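Local coordinates for CrtC domain-containing protein (Fusarium vanettenii 77-13-4, PDB 7A0Q), which probably hydrates the isoflavonoid phytoalexin kievitone, which would help the fungus detoxify this plant defence compound, at residues A[227-239]-A[246-258]. Residues are numbered along the deposited sequence; the frame is centred on the assembly and turned at random.
Sequences PSTEYKISAWIFS and ETRFATIRGANDE. With NAG (2-acetamido-2-deoxy-beta-D-glucopyranose), chain C.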
# COMPACT_ATOMS: atom_id res chain seq x y z
N PRO A 227 -3.26 -16.38 0.93
CA PRO A 227 -3.78 -16.83 2.24
C PRO A 227 -3.35 -18.22 2.68
O PRO A 227 -3.29 -18.47 3.90
CB PRO A 227 -5.30 -16.76 2.03
CG PRO A 227 -5.49 -15.65 1.05
CD PRO A 227 -4.29 -15.69 0.13
N SER A 228 -3.04 -19.14 1.78
CA SER A 228 -2.60 -20.43 2.30
C SER A 228 -1.17 -20.41 2.87
O SER A 228 -0.70 -21.44 3.36
CB SER A 228 -2.69 -21.49 1.20
OG SER A 228 -1.90 -21.13 0.07
N THR A 229 -0.48 -19.27 2.84
CA THR A 229 0.95 -19.21 3.10
C THR A 229 1.29 -17.98 3.92
O THR A 229 0.45 -17.11 4.16
CB THR A 229 1.77 -19.15 1.81
OG1 THR A 229 1.61 -17.85 1.22
CG2 THR A 229 1.33 -20.23 0.80
N GLU A 230 2.56 -17.89 4.31
CA GLU A 230 3.10 -16.71 4.96
C GLU A 230 3.75 -15.74 3.98
O GLU A 230 4.40 -14.78 4.42
CB GLU A 230 4.10 -17.11 6.03
CG GLU A 230 3.47 -17.85 7.19
CD GLU A 230 4.42 -18.02 8.35
OE1 GLU A 230 4.45 -19.13 8.94
OE2 GLU A 230 5.15 -17.05 8.67
N TYR A 231 3.60 -15.96 2.68
CA TYR A 231 4.25 -15.09 1.69
C TYR A 231 3.56 -13.74 1.60
O TYR A 231 2.35 -13.65 1.39
CB TYR A 231 4.23 -15.77 0.32
CG TYR A 231 5.14 -16.96 0.19
CD1 TYR A 231 6.49 -16.87 0.48
CD2 TYR A 231 4.64 -18.19 -0.24
CE1 TYR A 231 7.34 -17.96 0.35
CE2 TYR A 231 5.48 -19.30 -0.37
CZ TYR A 231 6.83 -19.17 -0.08
OH TYR A 231 7.67 -20.26 -0.21
N LYS A 232 4.35 -12.67 1.72
CA LYS A 232 3.87 -11.31 1.50
C LYS A 232 4.78 -10.68 0.47
O LYS A 232 6.00 -10.67 0.64
CB LYS A 232 3.86 -10.49 2.80
CG LYS A 232 3.07 -11.13 3.95
CD LYS A 232 1.59 -11.29 3.57
CE LYS A 232 0.79 -11.93 4.69
NZ LYS A 232 -0.62 -12.24 4.27
N ILE A 233 4.19 -10.16 -0.61
CA ILE A 233 4.95 -9.72 -1.77
C ILE A 233 4.78 -8.22 -1.96
O ILE A 233 3.66 -7.72 -2.02
CB ILE A 233 4.51 -10.47 -3.04
CG1 ILE A 233 4.62 -11.97 -2.81
CG2 ILE A 233 5.35 -10.00 -4.24
CD1 ILE A 233 4.09 -12.78 -3.96
N SER A 234 5.91 -7.52 -2.12
CA SER A 234 5.93 -6.09 -2.42
C SER A 234 6.79 -5.92 -3.67
O SER A 234 8.00 -6.12 -3.62
CB SER A 234 6.51 -5.31 -1.24
OG SER A 234 6.68 -3.94 -1.52
N ALA A 235 6.15 -5.61 -4.81
CA ALA A 235 6.82 -5.69 -6.11
C ALA A 235 6.76 -4.35 -6.82
O ALA A 235 5.70 -3.74 -6.92
CB ALA A 235 6.16 -6.77 -6.99
N TRP A 236 7.91 -3.93 -7.37
CA TRP A 236 8.03 -2.64 -8.04
C TRP A 236 8.44 -2.83 -9.49
O TRP A 236 9.36 -3.59 -9.80
CB TRP A 236 9.09 -1.76 -7.37
CG TRP A 236 8.70 -1.17 -6.03
CD1 TRP A 236 8.95 -1.71 -4.81
CD2 TRP A 236 8.08 0.09 -5.81
NE1 TRP A 236 8.47 -0.86 -3.82
CE2 TRP A 236 7.93 0.25 -4.41
CE3 TRP A 236 7.60 1.10 -6.66
CZ2 TRP A 236 7.35 1.38 -3.85
CZ3 TRP A 236 7.03 2.22 -6.10
CH2 TRP A 236 6.91 2.36 -4.71
N ILE A 237 7.81 -2.06 -10.39
CA ILE A 237 8.19 -2.02 -11.80
C ILE A 237 8.25 -0.55 -12.24
O ILE A 237 7.26 0.18 -12.09
CB ILE A 237 7.21 -2.80 -12.69
CG1 ILE A 237 7.00 -4.22 -12.15
CG2 ILE A 237 7.73 -2.85 -14.13
CD1 ILE A 237 5.77 -4.33 -11.27
N PHE A 238 9.39 -0.13 -12.77
CA PHE A 238 9.54 1.23 -13.31
C PHE A 238 10.87 1.32 -14.04
O PHE A 238 11.76 0.50 -13.83
CB PHE A 238 9.45 2.31 -12.22
CG PHE A 238 10.43 2.14 -11.09
CD1 PHE A 238 11.73 2.62 -11.19
CD2 PHE A 238 10.05 1.50 -9.91
CE1 PHE A 238 12.65 2.46 -10.16
CE2 PHE A 238 10.97 1.33 -8.86
CZ PHE A 238 12.26 1.82 -8.99
N SER A 239 10.99 2.34 -14.88
CA SER A 239 12.23 2.56 -15.61
C SER A 239 13.17 3.46 -14.82
O SER A 239 12.74 4.39 -14.13
CB SER A 239 11.95 3.20 -16.96
OG SER A 239 11.12 2.37 -17.75
N GLU A 246 15.95 -1.13 -16.40
CA GLU A 246 14.55 -1.36 -16.04
C GLU A 246 14.50 -2.02 -14.67
O GLU A 246 15.09 -3.08 -14.47
CB GLU A 246 13.85 -2.23 -17.08
CG GLU A 246 13.61 -1.54 -18.43
CD GLU A 246 12.71 -0.31 -18.32
OE1 GLU A 246 11.77 -0.32 -17.49
OE2 GLU A 246 12.93 0.66 -19.08
N THR A 247 13.79 -1.39 -13.74
CA THR A 247 13.59 -1.97 -12.42
C THR A 247 12.34 -2.84 -12.44
O THR A 247 11.27 -2.39 -12.86
CB THR A 247 13.50 -0.87 -11.36
OG1 THR A 247 14.77 -0.21 -11.28
CG2 THR A 247 13.15 -1.47 -9.98
N ARG A 248 12.49 -4.10 -12.05
CA ARG A 248 11.36 -5.03 -12.10
C ARG A 248 11.68 -6.15 -11.11
O ARG A 248 12.41 -7.09 -11.44
CB ARG A 248 11.13 -5.55 -13.52
CG ARG A 248 12.41 -5.93 -14.28
CD ARG A 248 12.11 -6.37 -15.72
NE ARG A 248 13.32 -6.79 -16.42
CZ ARG A 248 13.85 -8.01 -16.35
NH1 ARG A 248 13.28 -8.96 -15.61
NH2 ARG A 248 14.95 -8.29 -17.03
N PHE A 249 11.15 -6.03 -9.89
CA PHE A 249 11.59 -6.97 -8.87
C PHE A 249 10.55 -7.06 -7.76
O PHE A 249 9.71 -6.17 -7.59
CB PHE A 249 12.97 -6.59 -8.30
CG PHE A 249 12.93 -5.53 -7.21
CD1 PHE A 249 12.52 -4.23 -7.49
CD2 PHE A 249 13.30 -5.85 -5.91
CE1 PHE A 249 12.49 -3.26 -6.47
CE2 PHE A 249 13.28 -4.89 -4.90
CZ PHE A 249 12.87 -3.60 -5.18
N ALA A 250 10.61 -8.17 -7.04
CA ALA A 250 9.76 -8.40 -5.88
C ALA A 250 10.64 -8.61 -4.66
O ALA A 250 11.68 -9.28 -4.73
CB ALA A 250 8.86 -9.63 -6.09
N THR A 251 10.22 -8.02 -3.53
CA THR A 251 10.67 -8.43 -2.21
C THR A 251 9.57 -9.29 -1.61
O THR A 251 8.42 -8.86 -1.53
CB THR A 251 10.97 -7.24 -1.30
OG1 THR A 251 11.89 -6.34 -1.94
CG2 THR A 251 11.56 -7.73 0.02
N ILE A 252 9.92 -10.51 -1.24
CA ILE A 252 8.95 -11.44 -0.70
C ILE A 252 9.38 -11.80 0.70
O ILE A 252 10.48 -12.33 0.90
CB ILE A 252 8.82 -12.70 -1.57
CG1 ILE A 252 8.47 -12.32 -3.01
CG2 ILE A 252 7.80 -13.66 -0.92
CD1 ILE A 252 8.31 -13.51 -3.95
N ARG A 253 8.52 -11.50 1.68
CA ARG A 253 8.74 -11.96 3.04
C ARG A 253 8.03 -13.29 3.21
O ARG A 253 6.83 -13.39 2.91
CB ARG A 253 8.22 -10.94 4.05
CG ARG A 253 8.53 -11.31 5.50
CD ARG A 253 7.31 -11.05 6.40
NE ARG A 253 6.28 -12.08 6.24
CZ ARG A 253 5.09 -12.07 6.85
NH1 ARG A 253 4.75 -11.05 7.65
NH2 ARG A 253 4.24 -13.06 6.66
N GLY A 254 8.76 -14.31 3.63
CA GLY A 254 8.19 -15.60 3.93
C GLY A 254 8.03 -15.83 5.42
O GLY A 254 7.77 -14.90 6.19
N ALA A 255 8.19 -17.09 5.82
CA ALA A 255 8.19 -17.45 7.22
C ALA A 255 9.56 -17.18 7.84
O ALA A 255 10.58 -17.12 7.15
CB ALA A 255 7.83 -18.93 7.39
N ASN A 256 9.58 -17.02 9.16
CA ASN A 256 10.82 -16.97 9.93
C ASN A 256 11.76 -15.86 9.45
O ASN A 256 12.98 -16.01 9.48
CB ASN A 256 11.52 -18.34 9.90
CG ASN A 256 10.62 -19.46 10.40
OD1 ASN A 256 10.23 -19.48 11.57
ND2 ASN A 256 10.28 -20.40 9.52
N ASP A 257 11.18 -14.73 9.03
CA ASP A 257 11.87 -13.54 8.52
C ASP A 257 12.52 -13.75 7.15
O ASP A 257 13.19 -12.82 6.65
CB ASP A 257 12.98 -13.02 9.45
CG ASP A 257 12.56 -12.89 10.90
OD1 ASP A 257 11.37 -13.11 11.23
OD2 ASP A 257 13.44 -12.56 11.72
N GLU A 258 12.40 -14.93 6.54
CA GLU A 258 13.11 -15.17 5.28
C GLU A 258 12.65 -14.18 4.21
O GLU A 258 11.46 -13.94 4.04
CB GLU A 258 12.86 -16.61 4.82
CG GLU A 258 13.41 -17.67 5.80
CD GLU A 258 12.73 -19.02 5.66
OE1 GLU A 258 12.09 -19.27 4.61
OE2 GLU A 258 12.84 -19.83 6.60
C1 NAG C . 4.94 3.85 -17.34
C2 NAG C . 4.49 2.41 -17.42
C3 NAG C . 4.65 1.88 -18.85
C4 NAG C . 4.01 2.81 -19.88
C5 NAG C . 4.41 4.26 -19.66
C6 NAG C . 3.58 5.22 -20.48
C7 NAG C . 4.70 0.89 -15.50
C8 NAG C . 5.63 0.03 -14.71
N2 NAG C . 5.24 1.56 -16.51
O3 NAG C . 4.07 0.59 -18.93
O4 NAG C . 4.49 2.45 -21.17
O5 NAG C . 4.21 4.64 -18.29
O6 NAG C . 2.20 5.07 -20.18
O7 NAG C . 3.50 0.98 -15.22
O HOH W 1 10.27 -4.68 -3.25
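An antiparallel beta hairpin in the eight-stranded, lipocalin-like barrel brings strand 232-239 against strand 246-253, with Lys232 meeting Arg253 near one end and Ser239 meeting Glu246 at the other. Backbone bonds join the hydrogen-bonded pairs from Lys232-Arg253 to Phe238-Thr247.

In the middle of one face the contact is apolar: Ile233 CG1 lies alongside Ile252 CG1 at 3.9 Å, and Ala235 packs on Ala250. The opposite face, which meets strand 158-168, carries polar and aromatic side chains. There Arg253 bends at chi2 and chi3 (76°), laying one guanidinium face over Lys232 CG while NH2 donates to Glu230 O at 2.8 Å; the same NH2 forms a salt bridge with Glu31, and NH1 reaches Gly156 O, so several bonds fix the group's rotation. A water donates to Ser234 O and accepts from Thr251 OG1, each at 2.7 Å; that hydroxyl is also hydrogen-bonded to Gly161 N, and Ser234 O accepts from Thr251 N as well. Phe238, with CG between its backbone N and carbonyl carbon (chi1 55°), turns its ring toward the neighbouring strand; Thr247 CB sits over one face, 3.8 Å from the centroid, in a CH-pi contact. Back on the face of Ile233, beside the hairpin loop, Ser239 OG donates to the syn lone pair of Glu246 OE1 at 2.8 Å.

Such neighbouring, sequentially connected strands are the building unit of the up-and-down calycin barrel.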